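Local coordinates for putative hydrolase (Agrobacterium vitis, PDB 3LLC), which probably acts as an alpha/beta-hydrolase thioesterase and esterase that removes fatty acyl groups from proteins and possibly cleaves acyl glucuronides, at residues 156-159 against 160-164; 231-234 against 235-239; 98-102 against 103-107. One frame throughout, in Å; residues are numbered along the deposited sequence.

Contact 1. Residues 156-159 against 160-164; sequences PLLG and DRERA
Two hydrogen bonds tie G159, the N-cap, to the first turn of helix 160-169. R163 N gives its hydrogen to G159 O at 3.1 Å, the first i to i-4 bond of the helix. In return G159 N donates to E162 OE1 at 3.3 Å, reaching that oxygen from above the carboxylate plane. A bend in the glutamate chain (chi2 92°) curls the acid back toward the cap. Glutamate suits this third helical position because its chain can reach the N-cap amide, and its charge should suit the positive end of the helix dipole.

Charged side chains lie round the cap. R163 lays one face of its guanidinium over G159 O, 3.5 Å above the plane, while its NH2 forms a weak hydrogen bond to D160 OD1 at 3.1 Å as part of a salt bridge. R163 has two conformers, so this holds for one and is doubtful. R161 NH2 pairs with E162 OE2 at 3.5 Å by charge alone; the arginine's strongest partner is E165, and NH2 also binds E173 O and E174, probably easing the like charge of E174 beside E162.

Apolar packing comes from L158, whose CD2 meets E162 CB at 3.6 Å. Both side chains also rest on F172 of strand 171-174, so the glutamate's aliphatic part packs while its acid caps.

With no side chain on G159 to cap in return, the arrangement is the glutamate half of a capping box. It lies in the excursion between strands 136-143 and 209-214, where alpha/beta hydrolases commonly carry their cap.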
ATOM      1  N   PRO A 156       5.335 -20.890  -0.007  1.00 18.42           N
ATOM      2  CA  PRO A 156       4.792 -22.245   0.135  1.00 22.82           C
ATOM      3  C   PRO A 156       4.287 -22.891  -1.162  1.00 24.26           C
ATOM      4  O   PRO A 156       4.156 -24.096  -1.206  1.00 24.33           O
ATOM      5  CB  PRO A 156       3.636 -22.071   1.125  1.00 24.26           C
ATOM      6  CG  PRO A 156       3.915 -20.816   1.826  1.00 25.34           C
ATOM      7  CD  PRO A 156       4.644 -19.932   0.867  1.00 20.84           C
ATOM      8  N   LEU A 157       4.019 -22.103  -2.200  1.00 25.89           N
ATOM      9  CA  LEU A 157       3.508 -22.636  -3.479  1.00 28.26           C
ATOM     10  C   LEU A 157       4.577 -22.874  -4.529  1.00 27.24           C
ATOM     11  O   LEU A 157       4.274 -23.471  -5.551  1.00 29.16           O
ATOM     12  CB  LEU A 157       2.450 -21.692  -4.064  1.00 29.63           C
ATOM     13  CG  LEU A 157       1.199 -21.503  -3.212  1.00 32.78           C
ATOM     14  CD1 LEU A 157       0.337 -20.409  -3.794  1.00 34.46           C
ATOM     15  CD2 LEU A 157       0.429 -22.818  -3.056  1.00 34.58           C
ATOM     16  N   LEU A 158       5.818 -22.438  -4.300  1.00 23.62           N
ATOM     17  CA  LEU A 158       6.869 -22.589  -5.300  1.00 24.56           C
ATOM     18  C   LEU A 158       7.262 -24.040  -5.504  1.00 24.79           C
ATOM     19  O   LEU A 158       7.377 -24.812  -4.543  1.00 24.44           O
ATOM     20  CB  LEU A 158       8.133 -21.814  -4.917  1.00 25.17           C
ATOM     21  CG  LEU A 158       8.092 -20.289  -4.862  1.00 26.12           C
ATOM     22  CD1 LEU A 158       9.465 -19.762  -4.426  1.00 27.65           C
ATOM     23  CD2 LEU A 158       7.697 -19.709  -6.186  1.00 24.59           C
ATOM     24  N   GLY A 159       7.486 -24.404  -6.764  1.00 25.98           N
ATOM     25  CA  GLY A 159       7.951 -25.746  -7.125  1.00 27.97           C
ATOM     26  C   GLY A 159       9.355 -25.671  -7.680  1.00 30.67           C
ATOM     27  O   GLY A 159      10.014 -24.627  -7.605  1.00 27.80           O
ATOM     28  N   ASP A 160       9.830 -26.773  -8.248  1.00 33.10           N
ATOM     29  CA  ASP A 160      11.168 -26.784  -8.808  1.00 34.00           C
ATOM     30  C   ASP A 160      11.283 -25.947 -10.095  1.00 31.92           C
ATOM     31  O   ASP A 160      12.329 -25.369 -10.325  1.00 33.80           O
ATOM     32  CB  ASP A 160      11.661 -28.221  -9.005  1.00 37.44           C
ATOM     33  CG  ASP A 160      11.697 -28.992  -7.696  1.00 44.57           C
ATOM     34  OD1 ASP A 160      10.605 -29.219  -7.124  1.00 54.71           O
ATOM     35  OD2 ASP A 160      12.803 -29.355  -7.236  1.00 53.60           O
ATOM     36  N   ARG A 161      10.227 -25.854 -10.909  1.00 30.41           N
ATOM     37  CA  ARG A 161      10.221 -24.914 -12.054  1.00 32.87           C
ATOM     38  C   ARG A 161      10.632 -23.497 -11.544  1.00 30.83           C
ATOM     39  O   ARG A 161      11.660 -22.936 -11.935  1.00 28.78           O
ATOM     40  CB  ARG A 161       8.828 -24.841 -12.763  1.00 32.87           C
ATOM     41  CG  ARG A 161       8.723 -23.731 -13.891  1.00 40.61           C
ATOM     42  CD  ARG A 161       7.352 -23.590 -14.624  1.00 41.28           C
ATOM     43  NE  ARG A 161       6.317 -22.825 -13.905  1.00 49.16           N
ATOM     44  CZ  ARG A 161       6.284 -21.491 -13.744  1.00 48.48           C
ATOM     45  NH1 ARG A 161       7.244 -20.702 -14.225  1.00 50.29           N
ATOM     46  NH2 ARG A 161       5.282 -20.934 -13.069  1.00 44.21           N
ATOM     47  N   GLU A 162       9.831 -22.960 -10.634  1.00 29.85           N
ATOM     48  CA  GLU A 162      10.044 -21.587 -10.159  1.00 29.58           C
ATOM     49  C   GLU A 162      11.421 -21.406  -9.489  1.00 29.97           C
ATOM     50  O   GLU A 162      12.097 -20.398  -9.724  1.00 28.84           O
ATOM     51  CB  GLU A 162       8.934 -21.164  -9.213  1.00 29.17           C
ATOM     52  CG  GLU A 162       7.548 -20.957  -9.837  1.00 32.90           C
ATOM     53  CD  GLU A 162       6.664 -22.213  -9.800  1.00 41.09           C
ATOM     54  OE1 GLU A 162       7.211 -23.339  -9.825  1.00 29.26           O
ATOM     55  OE2 GLU A 162       5.419 -22.047  -9.739  1.00 46.12           O
ATOM     56  N   ARG A 163      11.845 -22.380  -8.682  1.00 30.45           N
ATOM     57  CA  ARG A 163      13.078 -22.245  -7.893  0.50 32.55           C
ATOM     58  C   ARG A 163      14.325 -22.181  -8.776  1.00 33.56           C
ATOM     59  O   ARG A 163      15.273 -21.440  -8.457  1.00 36.45           O
ATOM     60  CB  ARG A 163      13.210 -23.363  -6.833  0.50 32.66           C
ATOM     61  CG  ARG A 163      12.464 -23.066  -5.516  0.50 32.82           C
ATOM     62  CD  ARG A 163      12.681 -24.161  -4.440  0.50 36.14           C
ATOM     63  NE  ARG A 163      12.107 -25.452  -4.825  0.50 33.02           N
ATOM     64  CZ  ARG A 163      10.918 -25.892  -4.422  0.50 27.87           C
ATOM     65  NH1 ARG A 163      10.168 -25.153  -3.623  0.50 29.42           N
ATOM     66  NH2 ARG A 163      10.475 -27.073  -4.826  0.50 31.24           N
ATOM     67  N   ALA A 164      14.323 -22.935  -9.873  1.00 31.78           N
ATOM     68  CA  ALA A 164      15.443 -22.920 -10.805  1.00 34.56           C
ATOM     69  C   ALA A 164      15.440 -21.653 -11.654  1.00 34.91           C
ATOM     70  O   ALA A 164      16.512 -21.112 -11.937  1.00 36.09           O
ATOM     71  CB  ALA A 164      15.454 -24.173 -11.702  1.00 33.74           C
TER

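Contact 2. Residues 231-234 against 235-239; sequences HLPA and DDVVL
V237 sets its two methyls against L232: CG2 lies 4.1 Å from L232 CB, and CG1 the same distance from L232 CD1. The side chains meet at about a right angle where helix 222-230 gives way to strand 237-242, in the return leg of a beta-alpha-beta crossover of the alpha/beta-hydrolase sheet. The crossover leaves strand 209-214 and comes back alongside it, where backbone hydrogen bonds of D236 with V209 and of V238 with V209 and I211 register the new edge strand.

Each residue type fits its place. L232 is buried and also reaches I211 of strand 209-214, so a branched hydrocarbon chain fills the space between loop and sheet. V237 opens the strand, and its beta-branching suits an extended backbone. The ring of P233, which touches T205 as well, stiffens the chain as it starts to turn.

Beyond P233 the chain swings outward through A234, D235 and D236, where a small residue and two acids are at home beside solvent. D236 takes a left-handed backbone conformation (phi 59°), one that aspartate tolerates better than most residues. Back at the start of the strand, V237 CG1 stands anti to the backbone N (chi1 174°), which leaves CG2 directed at the loop, 4.4 Å from P233 CD and 3.7 Å from P233 O.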
ATOM      1  N   HIS A 231      -2.168 -10.257  14.811  1.00 19.31           N
ATOM      2  CA  HIS A 231      -0.886  -9.555  15.008  1.00 21.45           C
ATOM      3  C   HIS A 231      -1.058  -8.033  15.285  1.00 22.30           C
ATOM      4  O   HIS A 231      -0.076  -7.294  15.354  1.00 23.34           O
ATOM      5  CB  HIS A 231       0.045  -9.821  13.828  1.00 20.58           C
ATOM      6  CG  HIS A 231       0.563 -11.225  13.802  1.00 21.99           C
ATOM      7  ND1 HIS A 231      -0.134 -12.258  13.199  1.00 27.30           N
ATOM      8  CD2 HIS A 231       1.635 -11.795  14.407  1.00 20.25           C
ATOM      9  CE1 HIS A 231       0.521 -13.397  13.401  1.00 23.44           C
ATOM     10  NE2 HIS A 231       1.575 -13.150  14.162  1.00 25.40           N
ATOM     11  N   LEU A 232      -2.305  -7.581  15.411  1.00 22.39           N
ATOM     12  CA  LEU A 232      -2.602  -6.151  15.652  1.00 21.55           C
ATOM     13  C   LEU A 232      -3.047  -5.936  17.090  1.00 24.73           C
ATOM     14  O   LEU A 232      -3.235  -6.891  17.840  1.00 23.74           O
ATOM     15  CB  LEU A 232      -3.641  -5.624  14.644  1.00 20.89           C
ATOM     16  CG  LEU A 232      -3.192  -5.389  13.206  1.00 24.81           C
ATOM     17  CD1 LEU A 232      -4.399  -5.124  12.295  1.00 22.97           C
ATOM     18  CD2 LEU A 232      -2.162  -4.241  13.138  1.00 27.44           C
ATOM     19  N   PRO A 233      -3.109  -4.668  17.529  1.00 28.48           N
ATOM     20  CA  PRO A 233      -3.434  -4.433  18.927  1.00 29.94           C
ATOM     21  C   PRO A 233      -4.814  -4.984  19.324  1.00 29.42           C
ATOM     22  O   PRO A 233      -5.688  -5.196  18.461  1.00 25.39           O
ATOM     23  CB  PRO A 233      -3.417  -2.897  19.028  1.00 31.11           C
ATOM     24  CG  PRO A 233      -2.423  -2.471  18.010  1.00 32.11           C
ATOM     25  CD  PRO A 233      -2.694  -3.422  16.846  1.00 30.25           C
ATOM     26  N   ALA A 234      -4.999  -5.192  20.621  1.00 24.37           N
ATOM     27  CA  ALA A 234      -6.271  -5.691  21.163  1.00 25.83           C
ATOM     28  C   ALA A 234      -7.448  -4.657  21.180  1.00 24.23           C
ATOM     29  O   ALA A 234      -8.538  -4.975  21.656  1.00 26.59           O
ATOM     30  CB  ALA A 234      -6.027  -6.276  22.593  1.00 24.93           C
ATOM     31  N   ASP A 235      -7.200  -3.434  20.708  1.00 25.87           N
ATOM     32  CA  ASP A 235      -8.197  -2.361  20.702  0.50 25.86           C
ATOM     33  C   ASP A 235      -8.211  -1.636  19.352  1.00 25.15           C
ATOM     34  O   ASP A 235      -7.194  -1.610  18.613  1.00 23.92           O
ATOM     35  CB  ASP A 235      -7.886  -1.344  21.803  0.50 28.25           C
ATOM     36  CG  ASP A 235      -6.585  -0.600  21.550  0.50 28.06           C
ATOM     37  OD1 ASP A 235      -5.505  -1.201  21.733  0.50 32.33           O
ATOM     38  OD2 ASP A 235      -6.647   0.576  21.145  0.50 37.11           O
ATOM     39  N   ASP A 236      -9.358  -1.059  19.030  1.00 20.93           N
ATOM     40  CA  ASP A 236      -9.516  -0.175  17.880  1.00 22.28           C
ATOM     41  C   ASP A 236      -9.182  -0.813  16.542  1.00 19.20           C
ATOM     42  O   ASP A 236      -8.579  -0.149  15.690  1.00 20.76           O
ATOM     43  CB  ASP A 236      -8.610   1.058  18.087  1.00 23.42           C
ATOM     44  CG  ASP A 236      -9.369   2.371  18.042  1.00 38.96           C
ATOM     45  OD1 ASP A 236     -10.485   2.419  17.452  1.00 46.49           O
ATOM     46  OD2 ASP A 236      -8.827   3.363  18.596  1.00 46.20           O
ATOM     47  N   VAL A 237      -9.540  -2.088  16.361  1.00 16.70           N
ATOM     48  CA  VAL A 237      -9.338  -2.786  15.055  1.00 16.05           C
ATOM     49  C   VAL A 237     -10.701  -3.362  14.639  1.00 15.74           C
ATOM     50  O   VAL A 237     -11.397  -3.976  15.459  1.00 13.40           O
ATOM     51  CB  VAL A 237      -8.266  -3.902  15.171  1.00 20.05           C
ATOM     52  CG1 VAL A 237      -8.172  -4.708  13.883  1.00 19.68           C
ATOM     53  CG2 VAL A 237      -6.890  -3.297  15.508  1.00 21.18           C
ATOM     54  N   VAL A 238     -11.068  -3.153  13.363  1.00 18.09           N
ATOM     55  CA  VAL A 238     -12.328  -3.664  12.812  1.00 15.08           C
ATOM     56  C   VAL A 238     -11.990  -4.378  11.505  1.00 16.49           C
ATOM     57  O   VAL A 238     -11.158  -3.889  10.712  1.00 19.75           O
ATOM     58  CB  VAL A 238     -13.332  -2.552  12.574  1.00 16.88           C
ATOM     59  CG1 VAL A 238     -14.591  -3.069  11.843  1.00 16.72           C
ATOM     60  CG2 VAL A 238     -13.767  -1.899  13.930  1.00 14.95           C
ATOM     61  N   LEU A 239     -12.598  -5.555  11.301  1.00 17.64           N
ATOM     62  CA  LEU A 239     -12.406  -6.324  10.030  1.00 16.98           C
ATOM     63  C   LEU A 239     -13.804  -6.543   9.384  1.00 17.77           C
ATOM     64  O   LEU A 239     -14.684  -7.116  10.006  1.00 18.81           O
ATOM     65  CB  LEU A 239     -11.701  -7.662  10.311  1.00 17.18           C
ATOM     66  CG  LEU A 239     -11.726  -8.719   9.157  1.00 19.43           C
ATOM     67  CD1 LEU A 239     -11.045  -8.169   7.877  1.00 18.92           C
ATOM     68  CD2 LEU A 239     -11.179 -10.045   9.587  1.00 20.05           C
TER

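Contact 3. Residues 98-102 against 103-107; sequences AVLDH and FKPEK
K104 ties its two ends to the last turn of helix 89-103. Its amide N donates to L100 O at 2.8 Å in a nearly straight line with the carbonyl, and its ammonium NZ curls back to D101 O at 2.7 Å. The final bend (chi4 47°) turns the amine to this oxygen, which it meets in the plane of the carbonyl, at the negative helix end where a positive charge should be favourable. The carboxylate of D101 is occupied elsewhere, by a salt bridge to R130.

V99 O receives a weak bond of 3.3 Å from F103 N. K104 then leaves the helix with positive phi (50°), and P105, having no amide hydrogen, cannot supply the closing bond of a Schellman motif. This helix end leads through a short loop into strand 107-113, a central strand of the alpha/beta-hydrolase sheet.

Rings and aliphatic groups pack beside these bonds. H102 and F103 form a T-shaped pair, planes at 84°, with H102 CD2 poised over the centre of the phenyl face. V99 CG1 lies alongside the same ring, 4.1 Å from F103 CD2. In one of its two conformers L100 CD1 packs against P105 CG at 3.7 Å, while P105 O accepts a bond from T135 OG1.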
ATOM      1  N   ALA A  98       9.557   9.171   1.631  1.00 19.69           N
ATOM      2  CA  ALA A  98      10.059  10.399   1.022  1.00 19.69           C
ATOM      3  C   ALA A  98       8.928  11.340   0.560  1.00 17.46           C
ATOM      4  O   ALA A  98       9.036  12.567   0.647  1.00 17.87           O
ATOM      5  CB  ALA A  98      11.028  10.098  -0.154  1.00 18.87           C
ATOM      6  N   VAL A  99       7.861  10.760   0.032  1.00 20.20           N
ATOM      7  CA  VAL A  99       6.726  11.555  -0.428  1.00 20.89           C
ATOM      8  C   VAL A  99       6.053  12.209   0.798  1.00 21.54           C
ATOM      9  O   VAL A  99       5.797  13.424   0.810  1.00 19.42           O
ATOM     10  CB  VAL A  99       5.744  10.687  -1.217  1.00 22.33           C
ATOM     11  CG1 VAL A  99       4.391  11.425  -1.376  1.00 24.58           C
ATOM     12  CG2 VAL A  99       6.375  10.327  -2.577  1.00 21.35           C
ATOM     13  N   LEU A 100       5.837  11.419   1.852  1.00 22.59           N
ATOM     14  CA  LEU A 100       5.271  11.975   3.082  0.50 23.96           C
ATOM     15  C   LEU A 100       6.152  13.085   3.673  1.00 25.42           C
ATOM     16  O   LEU A 100       5.626  14.142   4.065  1.00 27.21           O
ATOM     17  CB  LEU A 100       4.968  10.869   4.106  0.50 23.68           C
ATOM     18  CG  LEU A 100       4.106  11.258   5.311  0.50 21.87           C
ATOM     19  CD1 LEU A 100       2.638  11.383   4.922  0.50 26.39           C
ATOM     20  CD2 LEU A 100       4.282  10.230   6.392  0.50 22.54           C
ATOM     21  N   ASP A 101       7.476  12.886   3.718  1.00 24.81           N
ATOM     22  CA  ASP A 101       8.395  13.891   4.254  1.00 24.70           C
ATOM     23  C   ASP A 101       8.524  15.149   3.377  1.00 24.33           C
ATOM     24  O   ASP A 101       8.928  16.226   3.859  1.00 23.93           O
ATOM     25  CB  ASP A 101       9.789  13.295   4.485  1.00 27.45           C
ATOM     26  CG  ASP A 101       9.810  12.218   5.609  1.00 36.94           C
ATOM     27  OD1 ASP A 101       8.822  12.106   6.387  1.00 40.05           O
ATOM     28  OD2 ASP A 101      10.829  11.484   5.712  1.00 35.18           O
ATOM     29  N   HIS A 102       8.183  15.028   2.094  1.00 22.12           N
ATOM     30  CA  HIS A 102       8.226  16.185   1.192  1.00 22.37           C
ATOM     31  C   HIS A 102       7.065  17.148   1.512  1.00 20.67           C
ATOM     32  O   HIS A 102       7.247  18.339   1.525  1.00 21.64           O
ATOM     33  CB  HIS A 102       8.165  15.718  -0.267  1.00 20.54           C
ATOM     34  CG  HIS A 102       8.290  16.822  -1.279  1.00 24.76           C
ATOM     35  ND1 HIS A 102       9.510  17.342  -1.670  1.00 27.79           N
ATOM     36  CD2 HIS A 102       7.351  17.492  -1.992  1.00 24.37           C
ATOM     37  CE1 HIS A 102       9.312  18.309  -2.555  1.00 27.28           C
ATOM     38  NE2 HIS A 102       8.014  18.406  -2.782  1.00 26.53           N
ATOM     39  N   PHE A 103       5.873  16.602   1.741  1.00 23.06           N
ATOM     40  CA  PHE A 103       4.654  17.386   1.950  1.00 21.71           C
ATOM     41  C   PHE A 103       4.331  17.661   3.420  1.00 21.56           C
ATOM     42  O   PHE A 103       3.677  18.654   3.721  1.00 22.98           O
ATOM     43  CB  PHE A 103       3.486  16.669   1.270  1.00 22.78           C
ATOM     44  CG  PHE A 103       3.608  16.634  -0.237  1.00 21.90           C
ATOM     45  CD1 PHE A 103       3.463  17.809  -0.963  1.00 26.79           C
ATOM     46  CD2 PHE A 103       3.872  15.456  -0.911  1.00 27.14           C
ATOM     47  CE1 PHE A 103       3.582  17.804  -2.349  1.00 30.02           C
ATOM     48  CE2 PHE A 103       3.983  15.442  -2.291  1.00 32.63           C
ATOM     49  CZ  PHE A 103       3.834  16.618  -3.010  1.00 30.44           C
ATOM     50  N   LYS A 104       4.786  16.782   4.317  1.00 22.04           N
ATOM     51  CA  LYS A 104       4.670  16.962   5.788  1.00 22.92           C
ATOM     52  C   LYS A 104       3.273  17.322   6.289  1.00 21.26           C
ATOM     53  O   LYS A 104       3.113  18.316   6.980  1.00 20.11           O
ATOM     54  CB  LYS A 104       5.625  18.051   6.264  1.00 26.15           C
ATOM     55  CG  LYS A 104       7.083  17.718   6.118  1.00 34.23           C
ATOM     56  CD  LYS A 104       7.951  18.918   6.522  1.00 36.47           C
ATOM     57  CE  LYS A 104       9.338  18.472   6.978  1.00 47.50           C
ATOM     58  NZ  LYS A 104       9.983  17.474   6.066  1.00 48.93           N
ATOM     59  N   PRO A 105       2.255  16.541   5.939  1.00 20.34           N
ATOM     60  CA  PRO A 105       0.927  16.822   6.470  1.00 22.76           C
ATOM     61  C   PRO A 105       0.935  16.676   7.996  1.00 24.40           C
ATOM     62  O   PRO A 105       1.690  15.846   8.540  1.00 25.74           O
ATOM     63  CB  PRO A 105       0.059  15.753   5.801  1.00 23.88           C
ATOM     64  CG  PRO A 105       1.008  14.640   5.549  1.00 23.68           C
ATOM     65  CD  PRO A 105       2.274  15.305   5.145  1.00 21.48           C
ATOM     66  N   GLU A 106       0.144  17.501   8.686  1.00 24.54           N
ATOM     67  CA  GLU A 106       0.069  17.423  10.158  1.00 26.22           C
ATOM     68  C   GLU A 106      -0.494  16.082  10.647  1.00 23.97           C
ATOM     69  O   GLU A 106       0.044  15.480  11.581  1.00 25.03           O
ATOM     70  CB  GLU A 106      -0.751  18.585  10.743  1.00 28.24           C
ATOM     71  CG  GLU A 106      -0.268  19.953  10.308  1.00 31.15           C
ATOM     72  CD  GLU A 106      -0.861  21.094  11.145  1.00 36.91           C
ATOM     73  OE1 GLU A 106      -1.572  20.836  12.152  1.00 33.77           O
ATOM     74  OE2 GLU A 106      -0.614  22.253  10.768  1.00 35.01           O
ATOM     75  N   LYS A 107      -1.522  15.580   9.958  1.00 24.48           N
ATOM     76  CA  LYS A 107      -2.183  14.317  10.296  1.00 21.53           C
ATOM     77  C   LYS A 107      -2.368  13.562   8.976  1.00 21.19           C
ATOM     78  O   LYS A 107      -2.685  14.179   7.958  1.00 23.57           O
ATOM     79  CB  LYS A 107      -3.558  14.559  10.941  1.00 22.42           C
ATOM     80  CG  LYS A 107      -3.528  14.994  12.401  1.00 30.20           C
ATOM     81  CD  LYS A 107      -4.945  15.141  13.006  1.00 37.21           C
TER

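In the fold
From the N terminus, contact 3 comes first: it ends helix 89-103 and passes the chain into strand 107-113, the strand that leads to the probable nucleophile elbow. Contact 1 follows after strand 136-143, joining helix 149-154 to helix 160-169 in the excursion between strands 136-143 and 209-214, about 40 Å from contact 3 between centres and across the centre of the chain from it. Contact 2 comes last, turning helix 222-230 into the edge strand 237-242. The three are strictly in series: none nests in or crosses another, and none touches another. Contacts 3 and 2 are helix-to-strand returns of the sheet, their centres about 26 Å apart, whereas contact 1 joins two helices.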